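Local coordinates for NADP-dependent 2-hydroxyacid dehydrogenase (PDB 4XCV), which probably catalyses the NADPH-dependent, reversible interconversion of 2-hydroxyacids and 2-oxoacids, as a member of the D-isomer-specific 2-hydroxyacid dehydrogenase family, at residues 92-103 / 285-296. Sequence-based numbering, arbitrary orientation. Where two conformers were deposited one is given.
With NDP (NADPH dihydro-nicotinamide-adenine-dinucleotide phosphate), chain B.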
loop_
_atom_site.group_PDB
_atom_site.type_symbol
_atom_site.label_atom_id
_atom_site.label_comp_id
_atom_site.label_asym_id
_atom_site.label_seq_id
_atom_site.Cartn_x
_atom_site.Cartn_y
_atom_site.Cartn_z
ATOM N N VAL A 92 24.942 2.623 21.282
ATOM C CA VAL A 92 23.768 1.819 20.929
ATOM C C VAL A 92 22.766 2.701 20.212
ATOM O O VAL A 92 22.357 3.734 20.750
ATOM C CB VAL A 92 23.127 1.199 22.214
ATOM C CG1 VAL A 92 21.822 0.476 21.938
ATOM C CG2 VAL A 92 24.090 0.266 22.877
ATOM N N ARG A 93 22.349 2.317 19.006
ATOM C CA ARG A 93 21.340 3.111 18.319
ATOM C C ARG A 93 19.946 2.702 18.703
ATOM O O ARG A 93 19.709 1.628 19.227
ATOM C CB ARG A 93 21.552 3.110 16.816
ATOM C CG ARG A 93 21.211 1.822 16.206
ATOM C CD ARG A 93 21.676 1.855 14.745
ATOM N NE ARG A 93 21.029 0.847 14.010
ATOM C CZ ARG A 93 19.938 1.047 13.270
ATOM N NH1 ARG A 93 19.346 2.247 13.118
ATOM N NH2 ARG A 93 19.438 0.018 12.685
ATOM N N PHE A 94 19.026 3.637 18.552
ATOM C CA PHE A 94 17.684 3.436 18.922
ATOM C C PHE A 94 17.023 2.718 17.797
ATOM O O PHE A 94 16.830 3.304 16.730
ATOM C CB PHE A 94 17.010 4.764 19.222
ATOM C CG PHE A 94 15.547 4.648 19.500
ATOM C CD1 PHE A 94 14.965 3.501 20.072
ATOM C CD2 PHE A 94 14.730 5.727 19.241
ATOM C CE1 PHE A 94 13.632 3.408 20.283
ATOM C CE2 PHE A 94 13.376 5.654 19.539
ATOM C CZ PHE A 94 12.839 4.488 20.053
ATOM N N VAL A 95 16.749 1.435 17.984
ATOM C CA VAL A 95 16.001 0.645 17.082
ATOM C C VAL A 95 14.701 0.317 17.767
ATOM O O VAL A 95 14.608 -0.513 18.707
ATOM C CB VAL A 95 16.749 -0.632 16.602
ATOM C CG1 VAL A 95 15.848 -1.504 15.755
ATOM C CG2 VAL A 95 17.964 -0.230 15.802
ATOM N N ASP A 96 13.724 1.121 17.374
ATOM C CA ASP A 96 12.381 0.928 17.882
ATOM C C ASP A 96 11.841 -0.281 17.109
ATOM O O ASP A 96 11.375 -0.201 15.933
ATOM C CB ASP A 96 11.584 2.186 17.668
ATOM C CG ASP A 96 10.181 2.101 18.229
ATOM O OD1 ASP A 96 9.748 0.986 18.585
ATOM O OD2 ASP A 96 9.514 3.166 18.256
ATOM N N ARG A 97 11.904 -1.410 17.762
ATOM C CA ARG A 97 11.423 -2.687 17.200
ATOM C C ARG A 97 10.021 -2.616 16.685
ATOM O O ARG A 97 9.679 -3.309 15.697
ATOM C CB ARG A 97 11.581 -3.808 18.266
ATOM N N SER A 98 9.168 -1.720 17.221
ATOM C CA SER A 98 7.790 -1.474 16.613
ATOM C C SER A 98 7.617 -0.493 15.452
ATOM O O SER A 98 6.589 -0.475 14.845
ATOM C CB SER A 98 6.810 -0.972 17.742
ATOM O OG SER A 98 7.031 -1.641 18.982
ATOM N N LEU A 99 8.646 0.316 15.145
ATOM C CA LEU A 99 8.747 1.266 14.090
ATOM C C LEU A 99 9.025 0.656 12.716
ATOM O O LEU A 99 8.720 1.237 11.640
ATOM C CB LEU A 99 9.887 2.196 14.416
ATOM C CG LEU A 99 9.712 3.547 13.813
ATOM C CD1 LEU A 99 8.344 4.102 14.259
ATOM C CD2 LEU A 99 10.868 4.377 14.332
ATOM N N THR A 100 9.765 -0.444 12.699
ATOM C CA THR A 100 10.063 -1.134 11.452
ATOM C C THR A 100 8.819 -1.386 10.613
ATOM O O THR A 100 8.785 -1.066 9.415
ATOM C CB THR A 100 10.752 -2.453 11.747
ATOM O OG1 THR A 100 11.927 -2.163 12.512
ATOM C CG2 THR A 100 11.096 -3.192 10.513
ATOM N N THR A 101 7.743 -1.898 11.224
ATOM C CA THR A 101 6.552 -2.220 10.476
ATOM C C THR A 101 5.883 -0.942 9.926
ATOM O O THR A 101 5.261 -0.969 8.863
ATOM C CB THR A 101 5.602 -3.136 11.289
ATOM O OG1 THR A 101 4.703 -3.806 10.407
ATOM C CG2 THR A 101 4.844 -2.382 12.354
ATOM N N ARG A 102 6.008 0.161 10.634
ATOM C CA ARG A 102 5.435 1.426 10.190
ATOM C C ARG A 102 6.214 1.988 9.010
ATOM O O ARG A 102 5.647 2.537 8.047
ATOM C CB ARG A 102 5.331 2.431 11.328
ATOM C CG ARG A 102 4.344 1.944 12.409
ATOM C CD ARG A 102 3.986 2.976 13.441
ATOM N NE ARG A 102 3.226 3.973 12.762
ATOM C CZ ARG A 102 3.553 5.240 12.609
ATOM N NH1 ARG A 102 4.614 5.761 13.284
ATOM N NH2 ARG A 102 2.785 5.975 11.860
ATOM N N MET A 103 7.538 1.829 8.992
ATOM C CA MET A 103 8.322 2.255 7.821
ATOM C C MET A 103 7.900 1.430 6.645
ATOM O O MET A 103 7.725 1.957 5.532
ATOM C CB MET A 103 9.821 2.071 8.050
ATOM C CG MET A 103 10.620 2.496 6.831
ATOM S SD MET A 103 10.396 4.207 6.309
ATOM C CE MET A 103 11.562 4.974 7.404
ATOM N N ALA A 285 7.035 9.398 8.585
ATOM C CA ALA A 285 6.883 7.987 8.115
ATOM C C ALA A 285 7.012 7.003 9.272
ATOM O O ALA A 285 6.320 5.987 9.306
ATOM C CB ALA A 285 7.925 7.655 7.087
ATOM N N ALA A 286 7.923 7.235 10.204
ATOM C CA ALA A 286 8.196 6.271 11.244
ATOM C C ALA A 286 8.794 7.046 12.430
ATOM O O ALA A 286 9.961 7.018 12.638
ATOM C CB ALA A 286 9.154 5.191 10.751
ATOM N N VAL A 287 7.973 7.796 13.109
ATOM C CA VAL A 287 8.381 8.524 14.306
ATOM C C VAL A 287 7.927 7.708 15.491
ATOM O O VAL A 287 6.780 7.232 15.553
ATOM C CB VAL A 287 7.734 9.934 14.344
ATOM C CG1 VAL A 287 7.843 10.584 15.733
ATOM C CG2 VAL A 287 8.339 10.825 13.268
ATOM N N SER A 288 8.822 7.520 16.453
ATOM C CA SER A 288 8.545 6.693 17.643
ATOM C C SER A 288 7.534 7.307 18.616
ATOM O O SER A 288 7.592 8.498 18.877
ATOM C CB SER A 288 9.853 6.431 18.398
ATOM O OG SER A 288 10.635 5.466 17.703
ATOM N N GLU A 289 6.663 6.476 19.182
ATOM C CA GLU A 289 5.866 6.887 20.355
ATOM C C GLU A 289 6.859 7.245 21.491
ATOM O O GLU A 289 7.864 6.560 21.672
ATOM C CB GLU A 289 4.922 5.733 20.712
ATOM C CG GLU A 289 4.000 5.928 21.894
ATOM C CD GLU A 289 4.631 5.458 23.183
ATOM O OE1 GLU A 289 4.947 4.230 23.312
ATOM O OE2 GLU A 289 4.801 6.330 24.054
ATOM N N GLU A 290 6.583 8.332 22.221
ATOM C CA GLU A 290 7.576 8.941 23.141
ATOM C C GLU A 290 8.260 8.046 24.220
ATOM O O GLU A 290 9.367 8.342 24.617
ATOM C CB GLU A 290 6.974 10.193 23.811
ATOM C CG GLU A 290 5.772 9.925 24.713
ATOM C CD GLU A 290 5.257 11.191 25.393
ATOM O OE1 GLU A 290 5.696 12.302 25.029
ATOM O OE2 GLU A 290 4.430 11.075 26.313
ATOM N N ASN A 291 7.596 6.982 24.660
ATOM C CA ASN A 291 8.109 6.024 25.636
ATOM C C ASN A 291 8.980 4.946 25.054
ATOM O O ASN A 291 9.701 4.273 25.794
ATOM C CB ASN A 291 6.970 5.306 26.325
ATOM C CG ASN A 291 6.207 6.208 27.244
ATOM O OD1 ASN A 291 6.607 6.391 28.364
ATOM N ND2 ASN A 291 5.097 6.754 26.786
ATOM N N ALA A 292 8.866 4.717 23.743
ATOM C CA ALA A 292 9.556 3.636 23.124
ATOM C C ALA A 292 11.071 3.733 23.271
ATOM O O ALA A 292 11.755 2.730 23.510
ATOM C CB ALA A 292 9.212 3.555 21.625
ATOM N N LEU A 293 11.633 4.937 23.169
ATOM C CA LEU A 293 13.086 5.132 23.368
ATOM C C LEU A 293 13.524 4.640 24.763
ATOM O O LEU A 293 14.521 3.985 24.926
ATOM C CB LEU A 293 13.470 6.637 23.199
ATOM C CG LEU A 293 14.888 7.058 23.524
ATOM C CD1 LEU A 293 15.896 6.315 22.655
ATOM C CD2 LEU A 293 14.969 8.573 23.343
ATOM N N PHE A 294 12.741 5.014 25.777
ATOM C CA PHE A 294 13.086 4.702 27.148
ATOM C C PHE A 294 12.907 3.233 27.420
ATOM O O PHE A 294 13.742 2.646 28.071
ATOM C CB PHE A 294 12.275 5.611 28.093
ATOM C CG PHE A 294 12.636 7.025 27.901
ATOM C CD1 PHE A 294 13.722 7.529 28.561
ATOM C CD2 PHE A 294 12.022 7.808 26.934
ATOM C CE1 PHE A 294 14.168 8.795 28.326
ATOM C CE2 PHE A 294 12.473 9.086 26.688
ATOM C CZ PHE A 294 13.547 9.569 27.418
ATOM N N ARG A 295 11.866 2.608 26.887
ATOM C CA ARG A 295 11.763 1.170 27.021
ATOM C C ARG A 295 12.949 0.426 26.396
ATOM O O ARG A 295 13.466 -0.549 26.954
ATOM C CB ARG A 295 10.465 0.656 26.386
ATOM C CG ARG A 295 9.188 1.141 27.014
ATOM C CD ARG A 295 9.062 0.829 28.491
ATOM N NE ARG A 295 9.693 1.860 29.327
ATOM C CZ ARG A 295 9.207 3.067 29.582
ATOM N NH1 ARG A 295 9.888 3.896 30.390
ATOM N NH2 ARG A 295 8.028 3.465 29.075
ATOM N N HIS A 296 13.395 0.925 25.249
ATOM C CA HIS A 296 14.572 0.341 24.563
ATOM C C HIS A 296 15.845 0.448 25.409
ATOM O O HIS A 296 16.609 -0.513 25.568
ATOM C CB HIS A 296 14.712 1.064 23.195
ATOM C CG HIS A 296 16.104 1.125 22.660
ATOM N ND1 HIS A 296 16.711 0.087 22.003
ATOM C CD2 HIS A 296 17.002 2.142 22.675
ATOM C CE1 HIS A 296 17.923 0.460 21.624
ATOM N NE2 HIS A 296 18.130 1.696 22.045
HETATM P PA NDP B . 20.861 -0.410 9.500
HETATM O O1A NDP B . 20.201 -1.629 10.066
HETATM O O2A NDP B . 22.141 0.124 10.108
HETATM O O5B NDP B . 21.095 -0.698 7.944
HETATM C C5B NDP B . 21.848 0.239 7.168
HETATM C C4B NDP B . 21.970 -0.334 5.776
HETATM O O4B NDP B . 22.603 0.645 4.957
HETATM C C3B NDP B . 22.813 -1.587 5.744
HETATM O O3B NDP B . 22.285 -2.520 4.779
HETATM C C2B NDP B . 24.136 -1.031 5.290
HETATM O O2B NDP B . 24.993 -1.971 4.586
HETATM C C1B NDP B . 23.683 0.047 4.307
HETATM N N9A NDP B . 24.719 1.043 4.023
HETATM C C8A NDP B . 25.289 1.852 4.937
HETATM N N7A NDP B . 26.284 2.572 4.333
HETATM C C5A NDP B . 26.333 2.148 3.035
HETATM C C6A NDP B . 27.166 2.444 1.956
HETATM N N6A NDP B . 28.117 3.375 2.046
HETATM N N1A NDP B . 26.951 1.802 0.802
HETATM C C2A NDP B . 25.968 0.882 0.691
HETATM N N3A NDP B . 25.135 0.534 1.687
HETATM C C4A NDP B . 25.354 1.200 2.841
HETATM O O3 NDP B . 19.826 0.821 9.479
HETATM P PN NDP B . 18.218 0.803 9.483
HETATM O O1N NDP B . 17.786 -0.076 8.357
HETATM O O2N NDP B . 17.699 0.469 10.800
HETATM O O5D NDP B . 17.907 2.327 9.223
HETATM C C5D NDP B . 18.425 2.994 8.063
HETATM C C4D NDP B . 18.307 4.501 8.322
HETATM O O4D NDP B . 16.943 4.898 8.281
HETATM C C3D NDP B . 18.768 4.965 9.676
HETATM O O3D NDP B . 20.193 5.157 9.710
HETATM C C2D NDP B . 18.000 6.259 9.899
HETATM O O2D NDP B . 18.817 7.380 9.483
HETATM C C1D NDP B . 16.844 6.165 8.946
HETATM N N1N NDP B . 15.510 6.208 9.552
HETATM C C2N NDP B . 14.569 7.097 9.100
HETATM C C3N NDP B . 13.367 7.226 9.708
HETATM C C7N NDP B . 12.345 8.120 9.231
HETATM O O7N NDP B . 11.446 8.433 10.047
HETATM N N7N NDP B . 12.298 8.587 7.996
HETATM C C4N NDP B . 13.013 6.341 10.840
HETATM C C5N NDP B . 14.073 5.418 11.202
HETATM C C6N NDP B . 15.256 5.361 10.632
HETATM P P2B NDP B . 25.477 -3.326 5.332
HETATM O O1X NDP B . 26.526 -3.900 4.436
HETATM O O2X NDP B . 26.008 -2.884 6.685
HETATM O O3X NDP B . 24.280 -4.166 5.516
HETATM O O HOH W 1 19.777 3.904 21.933
HETATM O O HOH W 2 15.027 -1.737 20.793
HETATM O O HOH W 3 7.125 3.550 18.723
HETATM O O HOH W 4 5.217 8.427 12.495
HETATM O O HOH W 5 4.961 4.948 16.034
#
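Phe94 takes Leu293 CD1 over one face of its ring, 3.8 Å from the centroid, a CH-pi contact. Phe94 CD1 lies over one face of the His296 ring, offset toward the rim, the planes meeting obliquely at 42°. At the imidazole edge, in plane, lie Leu293 O and a water 2.8 Å from His296 NE2 and bound to Val92 O. In one of two conformers, the Arg93 guanidinium has Val95 CG2 over one face, NDP O2A over the other and NDP O2N in plane at its edge. Residues 92-103 and 285-296 run in the two connections between the Rossmann-type domains, at the cofactor cleft. CG anti to the backbone N (chi1 175°) puts the Phe94 ring against the backbone of Ala292 and Leu293. Ser288 OG donates to the anti lone pair of Asp96 OD2 at 2.6 Å, while Asp96 OD1 closes an Asx turn with Ser98 N. With an alanine in place of Asp96, Ser288 OG would probably lose its acceptor and the turn its clasp. Leu99 CG packs on Ala286 CB, and one water links Arg102 NH1 to Val287 N. Met103 CE packs on Ala286 CB and touches the nicotinamide, 3.7 Å from NDP C3N.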